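Local coordinates for protein tripeptidase (Staphylococcus aureus subsp. aureus, PDB 3RZA) that probably cleaves short peptides as a metal-dependent peptidase of the M20 family, with zinc and calcium bound, at residues A[308-320]-A[342-356]. Residues are numbered along the deposited sequence; the frame is centred on the assembly and turned at random.
Sequences YPGFKINDNEAVV and GSDGSIINTFGIPSV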
loop_
_atom_site.group_PDB
_atom_site.type_symbol
_atom_site.label_atom_id
_atom_site.label_comp_id
_atom_site.label_asym_id
_atom_site.label_seq_id
_atom_site.Cartn_x
_atom_site.Cartn_y
_atom_site.Cartn_z
ATOM N N TYR A 308 12.230 11.307 19.971
ATOM C CA TYR A 308 12.519 11.976 21.244
ATOM C C TYR A 308 13.500 11.150 22.066
ATOM O O TYR A 308 13.572 9.940 21.882
ATOM C CB TYR A 308 11.216 12.234 22.044
ATOM C CG TYR A 308 10.281 11.043 22.105
ATOM C CD1 TYR A 308 10.472 10.037 23.038
ATOM C CD2 TYR A 308 9.205 10.935 21.242
ATOM C CE1 TYR A 308 9.631 8.928 23.098
ATOM C CE2 TYR A 308 8.331 9.819 21.306
ATOM C CZ TYR A 308 8.570 8.828 22.246
ATOM O OH TYR A 308 7.798 7.712 22.331
ATOM N N PRO A 309 14.270 11.797 22.965
ATOM C CA PRO A 309 15.181 11.039 23.819
ATOM C C PRO A 309 14.521 10.564 25.117
ATOM O O PRO A 309 13.641 11.242 25.649
ATOM C CB PRO A 309 16.305 12.034 24.106
ATOM C CG PRO A 309 15.628 13.383 24.079
ATOM C CD PRO A 309 14.416 13.255 23.172
ATOM N N GLY A 310 14.984 9.419 25.619
ATOM C CA GLY A 310 14.522 8.865 26.881
ATOM C C GLY A 310 15.130 9.541 28.081
ATOM O O GLY A 310 16.085 10.288 27.958
ATOM N N PHE A 311 14.515 9.323 29.235
ATOM C CA PHE A 311 15.031 9.789 30.513
ATOM C C PHE A 311 14.604 8.829 31.633
ATOM O O PHE A 311 13.758 7.938 31.442
ATOM C CB PHE A 311 14.559 11.225 30.807
ATOM C CG PHE A 311 13.081 11.339 31.099
ATOM C CD1 PHE A 311 12.159 11.451 30.067
ATOM C CD2 PHE A 311 12.605 11.327 32.416
ATOM C CE1 PHE A 311 10.794 11.541 30.335
ATOM C CE2 PHE A 311 11.241 11.400 32.690
ATOM C CZ PHE A 311 10.339 11.516 31.649
ATOM N N LYS A 312 15.243 8.990 32.775
ATOM C CA LYS A 312 14.881 8.285 33.995
ATOM C C LYS A 312 15.328 9.196 35.114
ATOM O O LYS A 312 16.519 9.497 35.213
ATOM C CB LYS A 312 15.599 6.927 34.067
ATOM C CG LYS A 312 15.368 6.076 35.382
ATOM C CD LYS A 312 13.913 5.649 35.575
ATOM C CE LYS A 312 13.703 4.912 36.909
ATOM N NZ LYS A 312 13.662 5.835 38.151
ATOM N N ILE A 313 14.381 9.696 35.901
ATOM C CA ILE A 313 14.699 10.509 37.067
ATOM C C ILE A 313 14.851 9.567 38.276
ATOM O O ILE A 313 14.017 8.676 38.507
ATOM C CB ILE A 313 13.631 11.579 37.337
ATOM C CG1 ILE A 313 13.342 12.420 36.071
ATOM C CG2 ILE A 313 14.076 12.468 38.477
ATOM C CD1 ILE A 313 14.549 13.050 35.430
ATOM N N ASN A 314 15.948 9.736 39.001
ATOM C CA ASN A 314 16.220 8.981 40.215
ATOM C C ASN A 314 15.042 9.138 41.202
ATOM O O ASN A 314 14.556 10.245 41.424
ATOM C CB ASN A 314 17.549 9.477 40.812
ATOM C CG ASN A 314 17.982 8.712 42.034
ATOM O OD1 ASN A 314 17.264 8.638 43.044
ATOM N ND2 ASN A 314 19.199 8.206 41.990
ATOM N N ASP A 315 14.610 8.028 41.796
ATOM C CA ASP A 315 13.404 8.019 42.649
ATOM C C ASP A 315 13.526 8.801 43.970
ATOM O O ASP A 315 12.503 9.080 44.589
ATOM C CB ASP A 315 12.965 6.580 42.959
ATOM C CG ASP A 315 12.497 5.832 41.716
ATOM O OD1 ASP A 315 11.260 5.819 41.450
ATOM O OD2 ASP A 315 13.376 5.282 40.997
ATOM N N ASN A 316 14.760 9.144 44.385
ATOM C CA ASN A 316 15.007 9.979 45.573
ATOM C C ASN A 316 15.058 11.490 45.300
ATOM O O ASN A 316 15.229 12.268 46.244
ATOM C CB ASN A 316 16.310 9.544 46.256
ATOM C CG ASN A 316 16.356 8.059 46.514
ATOM O OD1 ASN A 316 17.228 7.364 46.001
ATOM N ND2 ASN A 316 15.372 7.551 47.256
ATOM N N GLU A 317 14.916 11.900 44.032
ATOM C CA GLU A 317 14.933 13.313 43.663
ATOM C C GLU A 317 13.720 14.025 44.207
ATOM O O GLU A 317 12.642 13.425 44.285
ATOM C CB GLU A 317 14.946 13.502 42.143
ATOM C CG GLU A 317 16.300 13.264 41.502
ATOM C CD GLU A 317 17.287 14.414 41.724
ATOM O OE1 GLU A 317 16.981 15.580 41.357
ATOM O OE2 GLU A 317 18.380 14.133 42.245
ATOM N N ALA A 318 13.921 15.294 44.607
ATOM C CA ALA A 318 12.857 16.172 45.128
ATOM C C ALA A 318 11.595 16.164 44.278
ATOM O O ALA A 318 10.488 16.071 44.812
ATOM C CB ALA A 318 13.375 17.620 45.261
ATOM N N VAL A 319 11.773 16.264 42.954
ATOM C CA VAL A 319 10.641 16.283 42.020
ATOM C C VAL A 319 9.738 15.034 42.104
ATOM O O VAL A 319 8.509 15.152 41.993
ATOM C CB VAL A 319 11.102 16.543 40.547
ATOM C CG1 VAL A 319 11.977 15.394 40.001
ATOM C CG2 VAL A 319 9.908 16.799 39.655
ATOM N N VAL A 320 10.337 13.863 42.323
ATOM C CA VAL A 320 9.583 12.608 42.451
ATOM C C VAL A 320 8.899 12.526 43.810
ATOM O O VAL A 320 7.718 12.203 43.900
ATOM C CB VAL A 320 10.494 11.369 42.270
ATOM C CG1 VAL A 320 9.683 10.084 42.398
ATOM C CG2 VAL A 320 11.248 11.408 40.923
ATOM N N GLY A 342 6.436 9.232 24.725
ATOM C CA GLY A 342 7.007 10.540 24.997
ATOM C C GLY A 342 5.968 11.587 25.383
ATOM O O GLY A 342 4.776 11.341 25.354
ATOM N N SER A 343 6.461 12.751 25.761
ATOM C CA SER A 343 5.634 13.911 26.097
ATOM C C SER A 343 6.562 15.098 26.022
ATOM O O SER A 343 7.783 14.919 25.808
ATOM C CB SER A 343 5.051 13.774 27.509
ATOM O OG SER A 343 5.998 14.129 28.497
ATOM N N ASP A 344 6.036 16.299 26.253
ATOM C CA ASP A 344 6.888 17.494 26.305
ATOM C C ASP A 344 7.955 17.434 27.389
ATOM O O ASP A 344 9.017 18.046 27.237
ATOM C CB ASP A 344 6.053 18.778 26.458
ATOM C CG ASP A 344 5.279 19.133 25.178
ATOM O OD1 ASP A 344 5.744 18.829 24.054
ATOM O OD2 ASP A 344 4.202 19.708 25.305
ATOM N N GLY A 345 7.671 16.693 28.457
ATOM C CA GLY A 345 8.652 16.368 29.478
ATOM C C GLY A 345 9.904 15.669 29.001
ATOM O O GLY A 345 10.953 15.871 29.584
ATOM N N SER A 346 9.787 14.859 27.940
ATOM C CA SER A 346 10.944 14.211 27.300
ATOM C C SER A 346 11.905 15.237 26.705
ATOM O O SER A 346 13.114 15.026 26.732
ATOM C CB SER A 346 10.509 13.245 26.184
ATOM O OG SER A 346 9.559 12.268 26.618
ATOM N N ILE A 347 11.362 16.337 26.164
ATOM C CA ILE A 347 12.176 17.406 25.613
ATOM C C ILE A 347 12.712 18.317 26.704
ATOM O O ILE A 347 13.895 18.694 26.665
ATOM C CB ILE A 347 11.408 18.237 24.570
ATOM C CG1 ILE A 347 10.899 17.352 23.421
ATOM C CG2 ILE A 347 12.301 19.355 24.009
ATOM C CD1 ILE A 347 11.988 16.429 22.750
ATOM N N ILE A 348 11.874 18.654 27.678
ATOM C CA ILE A 348 12.235 19.642 28.702
ATOM C C ILE A 348 13.367 19.117 29.589
ATOM O O ILE A 348 14.270 19.874 29.933
ATOM C CB ILE A 348 11.009 20.056 29.597
ATOM C CG1 ILE A 348 9.890 20.706 28.747
ATOM C CG2 ILE A 348 11.462 20.976 30.790
ATOM C CD1 ILE A 348 9.859 22.178 28.757
ATOM N N ASN A 349 13.326 17.817 29.919
ATOM C CA ASN A 349 14.470 17.136 30.565
ATOM C C ASN A 349 15.822 17.370 29.876
ATOM O O ASN A 349 16.818 17.529 30.570
ATOM C CB ASN A 349 14.225 15.606 30.739
ATOM C CG ASN A 349 13.464 15.262 32.037
ATOM O OD1 ASN A 349 13.934 15.550 33.130
ATOM N ND2 ASN A 349 12.284 14.640 31.903
ATOM N N THR A 350 15.850 17.446 28.535
ATOM C CA THR A 350 17.113 17.749 27.790
ATOM C C THR A 350 17.674 19.172 28.013
ATOM O O THR A 350 18.843 19.417 27.737
ATOM C CB THR A 350 17.013 17.506 26.243
ATOM O OG1 THR A 350 16.350 18.610 25.603
ATOM C CG2 THR A 350 16.302 16.178 25.918
ATOM N N PHE A 351 16.846 20.086 28.519
ATOM C CA PHE A 351 17.304 21.405 28.999
ATOM C C PHE A 351 17.944 21.364 30.407
ATOM O O PHE A 351 18.363 22.399 30.900
ATOM C CB PHE A 351 16.142 22.445 29.025
ATOM C CG PHE A 351 15.311 22.520 27.754
ATOM C CD1 PHE A 351 15.843 22.222 26.485
ATOM C CD2 PHE A 351 13.983 22.958 27.830
ATOM C CE1 PHE A 351 15.035 22.321 25.325
ATOM C CE2 PHE A 351 13.172 23.059 26.675
ATOM C CZ PHE A 351 13.698 22.736 25.430
ATOM N N GLY A 352 17.981 20.203 31.066
ATOM C CA GLY A 352 18.540 20.082 32.422
ATOM C C GLY A 352 17.591 20.424 33.565
ATOM O O GLY A 352 18.043 20.596 34.681
ATOM N N ILE A 353 16.283 20.528 33.286
ATOM C CA ILE A 353 15.264 20.766 34.315
ATOM C C ILE A 353 14.577 19.413 34.592
ATOM O O ILE A 353 13.797 18.964 33.735
ATOM C CB ILE A 353 14.189 21.820 33.833
ATOM C CG1 ILE A 353 14.837 23.171 33.469
ATOM C CG2 ILE A 353 13.141 22.028 34.903
ATOM C CD1 ILE A 353 13.859 24.181 32.867
ATOM N N PRO A 354 14.897 18.736 35.747
ATOM C CA PRO A 354 14.261 17.463 36.103
ATOM C C PRO A 354 12.742 17.507 36.018
ATOM O O PRO A 354 12.115 18.317 36.689
ATOM C CB PRO A 354 14.703 17.246 37.558
ATOM C CG PRO A 354 16.016 17.883 37.638
ATOM C CD PRO A 354 16.025 19.017 36.661
ATOM N N SER A 355 12.180 16.672 35.155
ATOM C CA SER A 355 10.755 16.703 34.866
ATOM C C SER A 355 10.183 15.296 34.896
ATOM O O SER A 355 10.781 14.379 34.356
ATOM C CB SER A 355 10.504 17.353 33.518
ATOM O OG SER A 355 11.078 18.653 33.468
ATOM N N VAL A 356 9.031 15.149 35.548
ATOM C CA VAL A 356 8.270 13.898 35.591
ATOM C C VAL A 356 6.852 14.231 35.124
ATOM O O VAL A 356 6.482 15.413 35.041
ATOM C CB VAL A 356 8.286 13.280 37.035
ATOM C CG1 VAL A 356 9.744 13.119 37.516
ATOM C CG2 VAL A 356 7.500 14.114 37.994
HETATM O O HOH W 1 11.314 10.215 26.566
HETATM O O HOH W 2 14.816 13.393 27.920
#
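In a largely apolar contact centred on an amide NH2 group over a ring face, the end of strand 299-312 and the loop into helix 318-329 pack against helix 344-348 and the start of strand 355-359. Asn349 places ND2 above the centre of the Phe311 ring, 3.3 Å from its plane, with amide and ring tilted 32° apart. That amide cannot turn freely: ND2 donates to Ser355 O at 2.9 Å, nearly straight (166°), and weakly to Gly345 O, while OD1 accepts from Ser355 N. These bonds tie Asn349 to the start of strand 355-359 and hold ND2 in place over the ring face. Phe311 reaches it with CG between backbone N and carbonyl carbon (chi1 69°), and Ser346 OG lies at the ring edge. As in other M20 peptidases, the contact probably lies in the metal-binding domain, where the chain returns from the smaller lid domain. Tyr308 stands at this junction, Gly342 CA packed over one face of its ring in a CH-pi contact, 3.8 Å from the centroid; Gly342 N also hydrogen-bonds a citric acid molecule, probably from the crystallisation liquor. Next to it, water 1 bridges Pro309 O and Ser346 OG, while Pro309 CG presses tightly on Thr350 CG2 at 3.4 Å. Toward the other end, Ile313 CG1 lies 3.9 Å from Val356 CG1, and Val319 and Val356 meet tip to tip through their CG2 methyls, 4.0 Å apart, beside Pro354.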